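Side-chain contacts in 2-dehydropantoate 2-reductase (Geobacter metallireducens, PDB 3HN2), which probably catalyses the NADPH-dependent reduction of ketopantoate (2-dehydropantoate) to (R)-pantoate, the second step from 3-methyl-2-oxobutanoate towards pantothenate: residues F80-S83 with R84-E87; E223-A226 with G227-Q231; E260-E264 with E265-L269. All coordinates share one frame; numbering follows the deposited sequence.

Interaction 1 of 3, residues F80-S83 with R84-E87; sequences FANS and RYEE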
ATOM      1  N   PHE A  80      21.014 -10.823 -14.245  1.00 59.94           N
ATOM      2  CA  PHE A  80      21.886 -11.960 -14.539  1.00 59.00           C
ATOM      3  C   PHE A  80      22.349 -11.994 -16.005  1.00 58.23           C
ATOM      4  O   PHE A  80      23.251 -12.756 -16.359  1.00 58.47           O
ATOM      5  CB  PHE A  80      21.253 -13.295 -14.116  1.00 53.51           C
ATOM      6  CG  PHE A  80      19.794 -13.426 -14.449  1.00 53.35           C
ATOM      7  CD1 PHE A  80      18.829 -13.259 -13.460  1.00 69.25           C
ATOM      8  CD2 PHE A  80      19.384 -13.758 -15.738  1.00 60.61           C
ATOM      9  CE1 PHE A  80      17.473 -13.395 -13.753  1.00 64.98           C
ATOM     10  CE2 PHE A  80      18.033 -13.896 -16.044  1.00 61.69           C
ATOM     11  CZ  PHE A  80      17.075 -13.722 -15.047  1.00 65.07           C
ATOM     12  N   ALA A  81      21.728 -11.158 -16.837  1.00 56.23           N
ATOM     13  CA  ALA A  81      22.126 -10.980 -18.231  1.00 50.81           C
ATOM     14  C   ALA A  81      23.043  -9.767 -18.416  1.00 49.71           C
ATOM     15  O   ALA A  81      23.230  -9.297 -19.537  1.00 52.74           O
ATOM     16  CB  ALA A  81      20.895 -10.850 -19.114  1.00 47.58           C
ATOM     17  N   ASN A  82      23.623  -9.277 -17.322  1.00 49.74           N
ATOM     18  CA  ASN A  82      24.464  -8.076 -17.350  1.00 53.92           C
ATOM     19  C   ASN A  82      25.817  -8.251 -18.052  1.00 61.42           C
ATOM     20  O   ASN A  82      26.462  -7.267 -18.410  1.00 64.51           O
ATOM     21  CB  ASN A  82      24.652  -7.504 -15.938  1.00 48.10           C
ATOM     22  CG  ASN A  82      23.511  -6.575 -15.511  1.00 55.68           C
ATOM     23  OD1 ASN A  82      22.512  -6.416 -16.219  1.00 56.67           O
ATOM     24  ND2 ASN A  82      23.668  -5.948 -14.351  1.00 34.66           N
ATOM     25  N   SER A  83      26.235  -9.502 -18.250  1.00 67.82           N
ATOM     26  CA  SER A  83      27.438  -9.816 -19.033  1.00 64.57           C
ATOM     27  C   SER A  83      27.210  -9.521 -20.512  1.00 64.58           C
ATOM     28  O   SER A  83      28.159  -9.289 -21.262  1.00 69.51           O
ATOM     29  CB  SER A  83      27.829 -11.283 -18.855  1.00 63.25           C
ATOM     30  OG  SER A  83      26.717 -12.136 -19.077  1.00 70.61           O
ATOM     31  N   ARG A  84      25.941  -9.514 -20.911  1.00 64.57           N
ATOM     32  CA  ARG A  84      25.541  -9.252 -22.287  1.00 62.72           C
ATOM     33  C   ARG A  84      25.360  -7.762 -22.581  1.00 62.78           C
ATOM     34  O   ARG A  84      24.832  -7.406 -23.635  1.00 68.65           O
ATOM     35  CB  ARG A  84      24.241  -9.996 -22.604  1.00 65.71           C
ATOM     36  CG  ARG A  84      24.376 -11.498 -22.728  1.00 68.18           C
ATOM     37  CD  ARG A  84      23.013 -12.128 -22.910  1.00 81.85           C
ATOM     38  NE  ARG A  84      23.052 -13.234 -23.863  1.00 93.91           N
ATOM     39  CZ  ARG A  84      22.670 -13.147 -25.135  1.00 96.26           C
ATOM     40  NH1 ARG A  84      22.209 -12.002 -25.626  1.00 85.28           N
ATOM     41  NH2 ARG A  84      22.747 -14.215 -25.919  1.00101.23           N
ATOM     42  N   TYR A  85      25.792  -6.907 -21.651  1.00 60.79           N
ATOM     43  CA  TYR A  85      25.699  -5.449 -21.800  1.00 56.80           C
ATOM     44  C   TYR A  85      26.338  -4.929 -23.084  1.00 54.72           C
ATOM     45  O   TYR A  85      25.726  -4.142 -23.810  1.00 56.40           O
ATOM     46  CB  TYR A  85      26.360  -4.736 -20.619  1.00 56.67           C
ATOM     47  CG  TYR A  85      25.460  -4.376 -19.456  1.00 62.40           C
ATOM     48  CD1 TYR A  85      26.008  -4.073 -18.210  1.00 64.34           C
ATOM     49  CD2 TYR A  85      24.073  -4.327 -19.593  1.00 47.38           C
ATOM     50  CE1 TYR A  85      25.207  -3.735 -17.134  1.00 58.72           C
ATOM     51  CE2 TYR A  85      23.260  -3.991 -18.516  1.00 61.54           C
ATOM     52  CZ  TYR A  85      23.837  -3.691 -17.293  1.00 61.56           C
ATOM     53  OH  TYR A  85      23.050  -3.357 -16.220  1.00 57.38           O
ATOM     54  N   GLU A  86      27.560  -5.384 -23.352  1.00 58.19           N
ATOM     55  CA  GLU A  86      28.366  -4.905 -24.477  1.00 62.34           C
ATOM     56  C   GLU A  86      27.743  -5.223 -25.835  1.00 60.83           C
ATOM     57  O   GLU A  86      27.582  -4.322 -26.656  1.00 52.91           O
ATOM     58  CB  GLU A  86      29.805  -5.438 -24.375  1.00 66.22           C
ATOM     59  CG  GLU A  86      30.774  -4.924 -25.443  1.00 72.41           C
ATOM     60  CD  GLU A  86      31.138  -5.991 -26.467  1.00 90.51           C
ATOM     61  OE1 GLU A  86      30.773  -5.830 -27.651  1.00 95.68           O
ATOM     62  OE2 GLU A  86      31.785  -6.993 -26.086  1.00 90.82           O
ATOM     63  N   GLU A  87      27.361  -6.482 -26.053  1.00 62.54           N
ATOM     64  CA  GLU A  87      26.764  -6.887 -27.335  1.00 62.31           C
ATOM     65  C   GLU A  87      25.410  -6.223 -27.623  1.00 58.68           C
ATOM     66  O   GLU A  87      25.123  -5.866 -28.768  1.00 60.68           O
ATOM     67  CB  GLU A  87      26.666  -8.418 -27.468  1.00 61.50           C
ATOM     68  CG  GLU A  87      25.844  -9.130 -26.393  1.00 66.03           C
ATOM     69  CD  GLU A  87      25.142 -10.382 -26.908  1.00 71.76           C
ATOM     70  OE1 GLU A  87      25.187 -11.417 -26.207  1.00 71.25           O
ATOM     71  OE2 GLU A  87      24.540 -10.337 -28.005  1.00 59.53           O
TER

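Interaction 2 of 3, residues E223-A226 with G227-Q231; sequences EVIA and GANAQ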
ATOM      1  N   GLU A 223      19.631  -3.677   8.948  1.00 34.27           N
ATOM      2  CA  GLU A 223      20.951  -4.040   8.452  1.00 50.43           C
ATOM      3  C   GLU A 223      21.239  -3.344   7.134  1.00 49.14           C
ATOM      4  O   GLU A 223      22.317  -2.786   6.952  1.00 52.08           O
ATOM      5  CB  GLU A 223      21.066  -5.555   8.277  1.00 55.80           C
ATOM      6  CG  GLU A 223      21.155  -6.333   9.579  1.00 57.38           C
ATOM      7  CD  GLU A 223      21.365  -7.823   9.367  1.00 70.41           C
ATOM      8  OE1 GLU A 223      21.675  -8.249   8.229  1.00 63.38           O
ATOM      9  OE2 GLU A 223      21.217  -8.573  10.355  1.00 84.63           O
ATOM     10  N   VAL A 224      20.254  -3.381   6.235  1.00 50.07           N
ATOM     11  CA  VAL A 224      20.297  -2.703   4.940  1.00 43.58           C
ATOM     12  C   VAL A 224      20.506  -1.198   5.106  1.00 47.37           C
ATOM     13  O   VAL A 224      21.292  -0.591   4.369  1.00 53.28           O
ATOM     14  CB  VAL A 224      19.008  -2.983   4.122  1.00 46.49           C
ATOM     15  CG1 VAL A 224      19.047  -2.303   2.767  1.00 40.74           C
ATOM     16  CG2 VAL A 224      18.806  -4.481   3.938  1.00 56.98           C
ATOM     17  N   ILE A 225      19.816  -0.615   6.085  1.00 41.74           N
ATOM     18  CA  ILE A 225      19.983   0.793   6.455  1.00 42.43           C
ATOM     19  C   ILE A 225      21.407   1.082   6.965  1.00 46.94           C
ATOM     20  O   ILE A 225      22.026   2.077   6.558  1.00 51.37           O
ATOM     21  CB  ILE A 225      18.906   1.236   7.481  1.00 39.95           C
ATOM     22  CG1 ILE A 225      17.542   1.360   6.798  1.00 35.60           C
ATOM     23  CG2 ILE A 225      19.261   2.568   8.126  1.00 37.60           C
ATOM     24  CD1 ILE A 225      16.360   1.420   7.772  1.00 48.67           C
ATOM     25  N   ALA A 226      21.927   0.199   7.819  1.00 38.77           N
ATOM     26  CA  ALA A 226      23.287   0.327   8.351  1.00 43.95           C
ATOM     27  C   ALA A 226      24.348   0.216   7.251  1.00 51.68           C
ATOM     28  O   ALA A 226      25.368   0.915   7.276  1.00 53.35           O
ATOM     29  CB  ALA A 226      23.530  -0.696   9.421  1.00 38.71           C
ATOM     30  N   GLY A 227      24.086  -0.655   6.280  1.00 53.02           N
ATOM     31  CA  GLY A 227      24.941  -0.804   5.113  1.00 52.50           C
ATOM     32  C   GLY A 227      24.794   0.359   4.158  1.00 60.66           C
ATOM     33  O   GLY A 227      25.700   0.640   3.374  1.00 69.31           O
ATOM     34  N   ALA A 228      23.650   1.038   4.224  1.00 62.57           N
ATOM     35  CA  ALA A 228      23.393   2.209   3.391  1.00 56.96           C
ATOM     36  C   ALA A 228      24.064   3.453   3.953  1.00 54.93           C
ATOM     37  O   ALA A 228      24.663   4.221   3.213  1.00 60.38           O
ATOM     38  CB  ALA A 228      21.906   2.444   3.251  1.00 57.35           C
ATOM     39  N   ASN A 229      23.960   3.642   5.265  1.00 55.59           N
ATOM     40  CA  ASN A 229      24.420   4.869   5.912  1.00 47.67           C
ATOM     41  C   ASN A 229      25.928   5.056   5.940  1.00 50.74           C
ATOM     42  O   ASN A 229      26.413   6.184   6.051  1.00 57.89           O
ATOM     43  CB  ASN A 229      23.830   4.986   7.315  1.00 36.81           C
ATOM     44  CG  ASN A 229      22.372   5.381   7.290  1.00 51.17           C
ATOM     45  OD1 ASN A 229      21.929   6.095   6.383  1.00 31.85           O
ATOM     46  ND2 ASN A 229      21.610   4.923   8.289  1.00 38.34           N
ATOM     47  N   ALA A 230      26.662   3.958   5.817  1.00 51.05           N
ATOM     48  CA  ALA A 230      28.111   4.028   5.738  1.00 59.64           C
ATOM     49  C   ALA A 230      28.617   3.888   4.296  1.00 63.41           C
ATOM     50  O   ALA A 230      29.685   3.323   4.061  1.00 66.14           O
ATOM     51  CB  ALA A 230      28.735   2.980   6.641  1.00 57.20           C
ATOM     52  N   GLN A 231      27.856   4.426   3.341  1.00 65.02           N
ATOM     53  CA  GLN A 231      28.181   4.283   1.917  1.00 68.44           C
ATOM     54  C   GLN A 231      28.500   5.616   1.219  1.00 70.50           C
ATOM     55  O   GLN A 231      28.575   5.686  -0.014  1.00 68.00           O
ATOM     56  CB  GLN A 231      27.046   3.556   1.186  1.00 66.60           C
ATOM     57  CG  GLN A 231      27.513   2.590   0.109  1.00 69.86           C
ATOM     58  CD  GLN A 231      28.307   1.431   0.674  1.00 63.77           C
ATOM     59  OE1 GLN A 231      29.404   1.132   0.206  1.00 63.37           O
ATOM     60  NE2 GLN A 231      27.759   0.774   1.690  1.00 59.46           N
TER

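Interaction 3 of 3, residues E260-E264 with E265-L269; sequences EIDRE and EGRPL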
ATOM      1  N   GLU A 260       9.628 -14.202  -6.207  1.00 52.11           N
ATOM      2  CA  GLU A 260       8.778 -15.350  -5.908  1.00 49.91           C
ATOM      3  C   GLU A 260       8.136 -15.895  -7.188  1.00 53.26           C
ATOM      4  O   GLU A 260       8.068 -17.112  -7.387  1.00 54.20           O
ATOM      5  CB  GLU A 260       7.706 -14.970  -4.877  1.00 48.99           C
ATOM      6  CG  GLU A 260       6.768 -16.122  -4.493  1.00 47.22           C
ATOM      7  CD  GLU A 260       5.743 -15.759  -3.429  1.00 55.41           C
ATOM      8  OE1 GLU A 260       5.657 -14.576  -3.030  1.00 46.28           O
ATOM      9  OE2 GLU A 260       5.011 -16.674  -2.995  1.00 66.46           O
ATOM     10  N   ILE A 261       7.683 -14.983  -8.047  1.00 56.81           N
ATOM     11  CA  ILE A 261       7.096 -15.323  -9.346  1.00 60.37           C
ATOM     12  C   ILE A 261       8.118 -16.049 -10.224  1.00 58.82           C
ATOM     13  O   ILE A 261       7.801 -17.066 -10.844  1.00 58.76           O
ATOM     14  CB  ILE A 261       6.535 -14.055 -10.073  1.00 61.72           C
ATOM     15  CG1 ILE A 261       5.451 -13.357  -9.232  1.00 53.67           C
ATOM     16  CG2 ILE A 261       6.010 -14.392 -11.479  1.00 65.97           C
ATOM     17  CD1 ILE A 261       4.236 -14.220  -8.879  1.00 60.75           C
ATOM     18  N   ASP A 262       9.346 -15.536 -10.237  1.00 59.24           N
ATOM     19  CA  ASP A 262      10.455 -16.160 -10.959  1.00 65.96           C
ATOM     20  C   ASP A 262      10.791 -17.562 -10.431  1.00 67.34           C
ATOM     21  O   ASP A 262      11.136 -18.456 -11.208  1.00 71.95           O
ATOM     22  CB  ASP A 262      11.696 -15.263 -10.904  1.00 66.89           C
ATOM     23  CG  ASP A 262      11.537 -13.979 -11.703  1.00 79.07           C
ATOM     24  OD1 ASP A 262      10.943 -14.014 -12.803  1.00 90.54           O
ATOM     25  OD2 ASP A 262      12.026 -12.927 -11.235  1.00 85.87           O
ATOM     26  N   ARG A 263      10.685 -17.735  -9.114  1.00 66.15           N
ATOM     27  CA  ARG A 263      10.862 -19.029  -8.452  1.00 66.13           C
ATOM     28  C   ARG A 263       9.773 -20.024  -8.876  1.00 68.08           C
ATOM     29  O   ARG A 263      10.077 -21.182  -9.178  1.00 69.42           O
ATOM     30  CB  ARG A 263      10.870 -18.834  -6.929  1.00 65.48           C
ATOM     31  CG  ARG A 263      10.848 -20.103  -6.084  1.00 68.43           C
ATOM     32  CD  ARG A 263      12.212 -20.401  -5.509  1.00 61.21           C
ATOM     33  NE  ARG A 263      12.137 -20.775  -4.097  1.00 69.43           N
ATOM     34  CZ  ARG A 263      12.428 -21.976  -3.606  1.00 59.97           C
ATOM     35  NH1 ARG A 263      12.833 -22.953  -4.407  1.00 61.53           N
ATOM     36  NH2 ARG A 263      12.319 -22.196  -2.303  1.00 49.70           N
ATOM     37  N   GLU A 264       8.521 -19.558  -8.908  1.00 66.03           N
ATOM     38  CA  GLU A 264       7.374 -20.363  -9.352  1.00 64.24           C
ATOM     39  C   GLU A 264       7.481 -20.838 -10.804  1.00 67.74           C
ATOM     40  O   GLU A 264       7.138 -21.980 -11.115  1.00 66.19           O
ATOM     41  CB  GLU A 264       6.072 -19.583  -9.173  1.00 65.28           C
ATOM     42  CG  GLU A 264       5.407 -19.755  -7.815  1.00 55.25           C
ATOM     43  CD  GLU A 264       4.103 -18.989  -7.719  1.00 57.55           C
ATOM     44  OE1 GLU A 264       3.246 -19.157  -8.612  1.00 73.28           O
ATOM     45  OE2 GLU A 264       3.934 -18.214  -6.756  1.00 59.23           O
ATOM     46  N   GLU A 265       7.958 -19.953 -11.680  1.00 70.19           N
ATOM     47  CA  GLU A 265       8.164 -20.270 -13.097  1.00 70.81           C
ATOM     48  C   GLU A 265       9.492 -20.991 -13.339  1.00 71.20           C
ATOM     49  O   GLU A 265       9.759 -21.454 -14.450  1.00 76.48           O
ATOM     50  CB  GLU A 265       8.099 -19.002 -13.954  1.00 68.60           C
ATOM     51  CG  GLU A 265       6.712 -18.370 -14.064  1.00 68.04           C
ATOM     52  CD  GLU A 265       6.726 -16.995 -14.731  1.00 78.76           C
ATOM     53  OE1 GLU A 265       7.766 -16.299 -14.678  1.00 90.61           O
ATOM     54  OE2 GLU A 265       5.684 -16.606 -15.304  1.00 82.37           O
ATOM     55  N   GLY A 266      10.323 -21.071 -12.302  1.00 66.17           N
ATOM     56  CA  GLY A 266      11.588 -21.794 -12.367  1.00 63.20           C
ATOM     57  C   GLY A 266      12.682 -21.103 -13.160  1.00 65.65           C
ATOM     58  O   GLY A 266      13.650 -21.744 -13.569  1.00 65.44           O
ATOM     59  N   ARG A 267      12.532 -19.800 -13.386  1.00 68.18           N
ATOM     60  CA  ARG A 267      13.568 -19.024 -14.064  1.00 70.36           C
ATOM     61  C   ARG A 267      14.552 -18.474 -13.019  1.00 68.09           C
ATOM     62  O   ARG A 267      14.190 -18.374 -11.841  1.00 68.40           O
ATOM     63  CB  ARG A 267      12.949 -17.927 -14.948  1.00 75.22           C
ATOM     64  CG  ARG A 267      12.703 -16.586 -14.280  1.00 91.62           C
ATOM     65  CD  ARG A 267      12.851 -15.428 -15.273  1.00106.28           C
ATOM     66  NE  ARG A 267      12.010 -15.584 -16.461  1.00118.30           N
ATOM     67  CZ  ARG A 267      10.737 -15.200 -16.549  1.00124.35           C
ATOM     68  NH1 ARG A 267      10.068 -15.390 -17.678  1.00125.99           N
ATOM     69  NH2 ARG A 267      10.127 -14.630 -15.517  1.00124.06           N
ATOM     70  N   PRO A 268      15.801 -18.147 -13.434  1.00 65.04           N
ATOM     71  CA  PRO A 268      16.829 -17.714 -12.476  1.00 61.36           C
ATOM     72  C   PRO A 268      16.498 -16.435 -11.702  1.00 57.78           C
ATOM     73  O   PRO A 268      15.663 -15.637 -12.136  1.00 58.41           O
ATOM     74  CB  PRO A 268      18.070 -17.503 -13.355  1.00 63.46           C
ATOM     75  CG  PRO A 268      17.553 -17.335 -14.724  1.00 62.78           C
ATOM     76  CD  PRO A 268      16.340 -18.191 -14.807  1.00 63.57           C
ATOM     77  N   LEU A 269      17.159 -16.260 -10.562  1.00 53.83           N
ATOM     78  CA  LEU A 269      16.860 -15.162  -9.652  1.00 51.69           C
ATOM     79  C   LEU A 269      17.967 -14.114  -9.638  1.00 57.31           C
ATOM     80  O   LEU A 269      19.131 -14.419  -9.914  1.00 60.12           O
ATOM     81  CB  LEU A 269      16.611 -15.694  -8.239  1.00 49.07           C
ATOM     82  CG  LEU A 269      15.626 -16.865  -8.095  1.00 51.64           C
ATOM     83  CD1 LEU A 269      15.468 -17.266  -6.642  1.00 52.49           C
ATOM     84  CD2 LEU A 269      14.268 -16.549  -8.690  1.00 46.90           C
TER

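Interaction 1 of 3, residues F80-S83 with R84-E87
Asn82 and Tyr85 project together from one side of the turn, amide against ring, at the start of helix 85-89 in the Rossmann-type domain; a 3-10 turn leads into the helix, and Arg84 holds its N-cap position.

Two backbone bonds make this entry. Arg84 N donates to Ala81 O at 3.0 Å, and Tyr85 N reaches Asn82 O at 3.3 Å in a weak bond.

The flat groups form a stack. The amide of Asn82 and the ring of Tyr85 are 28° apart, and the amide carbon CG of Asn82 sits 3.4 Å from Tyr85 CZ, at the phenol end. Asn82 CB makes a CH-pi contact over the same ring, 4.2 Å from its centroid and 20° off the normal. Asparagine suits the place because its flat amide can lie on the ring while OD1 bonds weakly to Gln103 NE2 and ND2 bonds to Asn108 OD1. Tyrosine suits its own because the buried ring also packs on Ala111, Leu112 and Leu115 of helix 108-115, while OH hydrogen-bonds to Gln103 OE1. Replacing Tyr85 with a leucine would probably leave Gln103 OE1 without its hydroxyl partner and remove the flat surface against Asn82, whose amide would be held by its polar bonds with less support.

Charge acts on the outer side. Arg84 turns CG anti to its carbonyl carbon (chi1 -71°), which carries the aliphatic chain past Ala81 O before it bends. Glu87 then meets the guanidinium over a face, with Glu87 OE1 3.1 Å from Arg84 NH1, an attraction of charges to which no N-H points.

Interaction 2 of 3, residues E223-A226 with G227-Q231
Backbone Asn229 N donates to Ile225 O at 2.8 Å, and Gly227 N bonds equally closely to Glu223 O. These are the i to i+4 bonds of the last turns of helix 211-229. Between them Ala228 N is shared, reaching Val224 O at 2.9 Å and Ile225 O at 3.0 Å through two weak, bent bonds, a sharing between i-4 and i-3 acceptors consistent with the helix nearing its end.

Gly227 O, two residues beyond Ile225 O, is met by a side chain: Gln231 turns back, and its NE2 donates to Gly227 O at 2.7 Å, with the oxygen in the amide plane of the glutamine. Gln231 NE2 has a further, weak bond to Tyr281 O. Glutamine suits this place because its amide can give N-H groups to two backbone oxygens.

Asn229 runs alongside Ile225. Its CG is anti to the carbonyl carbon (chi1 -75°), which lays the amide back along the preceding turn, so that Asn229 ND2 passes 3.3 Å from Ile225 CG2. Asn229 ND2 donates to Ile237 O in the following loop. At the other end, the buried carboxylate of Glu223 is held by a salt bridge to Arg291 and a hydrogen bond from Val292 N.

Farther out, Ala228 CB rests 3.3 Å from both Val224 O and Ile225 O. Val224 and Ala228 pack on Trp184, and Val224 and Ile225 on Val188, so small and branched apolar residues line the face turned to helix 179-200. The chemistry implies a helix end finished by amide side chains: Gln231 serves a helix carbonyl that lies near the terminus, while Asn229 ties that terminus to the next loop.

Interaction 3 of 3, residues E260-E264 with E265-L269
Asp262 and Arg267 meet in a salt bridge: Arg267 NH2 gives an N-H to Asp262 OD1 at 2.9 Å, nearly straight at 159°. The oxygen lies at the edge of the guanidinium, in its plane, while the carboxylate plane stands 76° away. The same nitrogen reaches Glu265 OE1 at 3.0 Å, so one NH2 ties two acids whose nearest oxygens, Asp262 OD1 and Glu265 OE1, are 4.3 Å apart; its positive charge probably eases their repulsion. The long arginine chain folds back to make this contact, with CG between the backbone N and the carbonyl carbon (chi1 89°) and bends at chi2 and chi3; Arg267 CG then passes 3.4 Å from Asp262 OD1.

A Schellman motif ending helix 258-264 brings these groups together. Arg267 N bonds to Asp262 O at 2.9 Å, and Gly266 N more weakly to Arg263 O. Gly266 takes the C-prime place with positive phi, a conformation that glycine adopts readily.

Beyond the turn, Leu269 sends CD2 back to Asp262 CB, 3.6 Å away, an apolar touch on the same aspartate. Arg263 has its polar partners outside: NE and NH2 donate to Ala198 O and Leu199 O. Glu264 pairs with Lys256. The second carboxylate oxygen of Asp262 faces Lys78 of the Rossmann-type domain in a long, weak ion pair.

How the interactions relate
Along the chain the three contacts follow in order. Interaction 1 belongs to the Rossmann-type part, in the loop after strand 72-75 that leads into helix 85-89; interactions 2 and 3 belong to the helical C-terminal part, at the ends of helices 211-229 and 258-264. The centres of interactions 1 and 3 are 20 Å apart, yet they touch: Phe80 CE1 lies 3.3 Å from Pro268 O. The loop before helix 85-89 and the loop after helix 258-264 therefore meet across the two parts, a touch that probably helps join them; in this family the active-site cleft lies between them. Interaction 2 stands apart, its nearest atoms about 17 Å from either of the others.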